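Long-range contact in phenylalanine hydroxylase (Colwellia psychrerythraea, PDB 2V27), which probably uses iron, tetrahydrobiopterin and molecular oxygen to hydroxylate L-phenylalanine to L-tyrosine, the first step of phenylalanine degradation: residues Pro214-Ile219 with Phe261-Ala266. Residues are numbered along the deposited sequence; the frame is centred on the assembly and turned at random. Where two conformers were deposited one is given.
Sequences PYRIDI and FPVKKA
The short helix 261-265 is docked on the loop between helix 207-211 and strand 223-227 mainly by V263, which packs between R216 and I219. The two methyls of this valine divide the work. CG1, anti to the backbone N (chi1 171°), lies over the centre of one face of the R216 guanidinium, 3.7 Å from CZ, and also meets P214 CB. CG2 instead touches CD1 of I219 at 3.9 Å. A branched, wholly apolar residue suits this place, since one methyl can cover a flat cation while the other joins an aliphatic cluster.

The arginine reaches back over its own loop because its chain bends at chi2 (-70°). NH1 donates to Y215 O at 2.8 Å, approaching from above the carbonyl plane, and this helps fix the rotation of the guanidinium. At the group's edge, NE gives its hydrogen to a water, which in turn donates to V263 O within the helix and A266 O just beyond its end. With an alanine at R216, that water would probably lack its donor from the loop, and V263 CG1 would keep only P214 as a loop neighbour. The loop belongs to the catalytic fold of the biopterin-dependent aromatic amino acid hydroxylases: Y215 stacks on W163 of helix 152-167, which ends in the iron ligand E167, yet its side chain stays about 11 Å from the iron, so the contact is peripheral to the site.

A266, where the chain leaves helical geometry, has a methyl small enough to fit between R216 CG, at 3.6 Å, and I219 CG2, at 3.7 Å. The other branch of I219 carries CD1 to P262 CB, 4.0 Å away, where the rigid proline ring adds an apolar flank. The second subunit approaches here too, its K265 bonding to I219 O.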
# COMPACT_ATOMS: atom_id res chain seq x y z
N PRO B 214 -8.57 -6.48 10.19
CA PRO B 214 -7.24 -5.81 10.25
C PRO B 214 -7.20 -4.75 9.17
O PRO B 214 -7.85 -4.90 8.09
CB PRO B 214 -6.24 -6.90 9.83
CG PRO B 214 -7.03 -8.04 9.43
CD PRO B 214 -8.50 -7.89 9.77
N TYR B 215 -6.49 -3.67 9.42
CA TYR B 215 -6.37 -2.65 8.35
C TYR B 215 -5.02 -1.95 8.52
O TYR B 215 -4.35 -2.04 9.56
CB TYR B 215 -7.49 -1.59 8.46
CG TYR B 215 -7.41 -0.72 9.67
CD1 TYR B 215 -6.96 0.60 9.58
CD2 TYR B 215 -7.83 -1.21 10.92
CE1 TYR B 215 -6.89 1.42 10.73
CE2 TYR B 215 -7.76 -0.42 12.06
CZ TYR B 215 -7.30 0.87 11.96
OH TYR B 215 -7.20 1.70 13.06
N ARG B 216 -4.62 -1.27 7.44
CA ARG B 216 -3.35 -0.53 7.40
C ARG B 216 -3.62 0.83 6.82
O ARG B 216 -4.34 0.93 5.83
CB ARG B 216 -2.31 -1.27 6.57
CG ARG B 216 -1.97 -2.67 7.08
CD ARG B 216 -1.19 -2.60 8.42
NE ARG B 216 -0.86 -3.97 8.87
CZ ARG B 216 -1.63 -4.74 9.66
NH1 ARG B 216 -2.80 -4.28 10.15
NH2 ARG B 216 -1.22 -5.99 9.96
N ILE B 217 -3.04 1.86 7.40
CA ILE B 217 -3.41 3.22 6.98
C ILE B 217 -2.80 3.72 5.68
O ILE B 217 -3.36 4.60 5.06
CB ILE B 217 -3.18 4.31 8.07
CG1 ILE B 217 -1.69 4.44 8.38
CG2 ILE B 217 -3.97 3.91 9.32
CD1 ILE B 217 -1.33 5.71 9.19
N ASP B 218 -1.69 3.09 5.29
CA ASP B 218 -0.82 3.53 4.18
C ASP B 218 -1.02 2.75 2.87
O ASP B 218 -0.17 2.79 1.98
CB ASP B 218 0.65 3.46 4.64
CG ASP B 218 0.95 4.36 5.84
OD1 ASP B 218 0.32 5.43 5.92
OD2 ASP B 218 1.80 4.00 6.70
N ILE B 219 -2.16 2.07 2.77
CA ILE B 219 -2.48 1.28 1.56
C ILE B 219 -3.88 1.62 1.00
O ILE B 219 -4.71 2.22 1.70
CB ILE B 219 -2.39 -0.28 1.74
CG1 ILE B 219 -3.49 -0.74 2.72
CG2 ILE B 219 -1.01 -0.68 2.22
CD1 ILE B 219 -3.56 -2.28 2.82
N PHE B 261 -4.55 -10.08 1.40
CA PHE B 261 -3.14 -10.08 1.00
C PHE B 261 -2.45 -8.69 1.09
O PHE B 261 -1.32 -8.62 1.58
CB PHE B 261 -3.03 -10.67 -0.41
CG PHE B 261 -1.63 -10.77 -0.90
CD1 PHE B 261 -0.78 -11.77 -0.40
CD2 PHE B 261 -1.11 -9.87 -1.84
CE1 PHE B 261 0.56 -11.86 -0.88
CE2 PHE B 261 0.20 -9.96 -2.29
CZ PHE B 261 1.04 -10.96 -1.82
N PRO B 262 -3.11 -7.58 0.64
CA PRO B 262 -2.44 -6.26 0.77
C PRO B 262 -2.10 -5.89 2.19
O PRO B 262 -1.10 -5.24 2.43
CB PRO B 262 -3.46 -5.27 0.15
CG PRO B 262 -4.26 -6.13 -0.85
CD PRO B 262 -4.40 -7.46 -0.08
N VAL B 263 -2.94 -6.32 3.14
CA VAL B 263 -2.62 -6.09 4.58
C VAL B 263 -1.43 -6.95 5.06
O VAL B 263 -0.57 -6.45 5.80
CB VAL B 263 -3.89 -6.30 5.43
CG1 VAL B 263 -3.56 -6.30 6.95
CG2 VAL B 263 -4.89 -5.17 5.09
N LYS B 264 -1.36 -8.17 4.59
CA LYS B 264 -0.22 -9.02 4.92
C LYS B 264 1.08 -8.40 4.42
O LYS B 264 2.10 -8.42 5.09
CB LYS B 264 -0.38 -10.43 4.35
CG LYS B 264 -1.57 -11.14 4.90
CD LYS B 264 -1.58 -12.63 4.44
CE LYS B 264 -2.91 -13.29 4.88
NZ LYS B 264 -3.17 -14.60 4.18
N LYS B 265 1.03 -7.80 3.22
CA LYS B 265 2.19 -7.22 2.56
C LYS B 265 2.60 -5.89 3.15
O LYS B 265 3.80 -5.55 3.19
CB LYS B 265 1.88 -7.11 1.06
CG LYS B 265 2.97 -6.47 0.20
CD LYS B 265 2.54 -6.62 -1.28
CE LYS B 265 3.64 -6.10 -2.15
NZ LYS B 265 3.20 -6.30 -3.57
N ALA B 266 1.64 -5.14 3.70
CA ALA B 266 1.93 -3.78 4.19
C ALA B 266 2.88 -3.79 5.38
O ALA B 266 2.92 -4.76 6.15
CB ALA B 266 0.66 -3.03 4.58
O HOH W 1 1.18 -5.85 7.84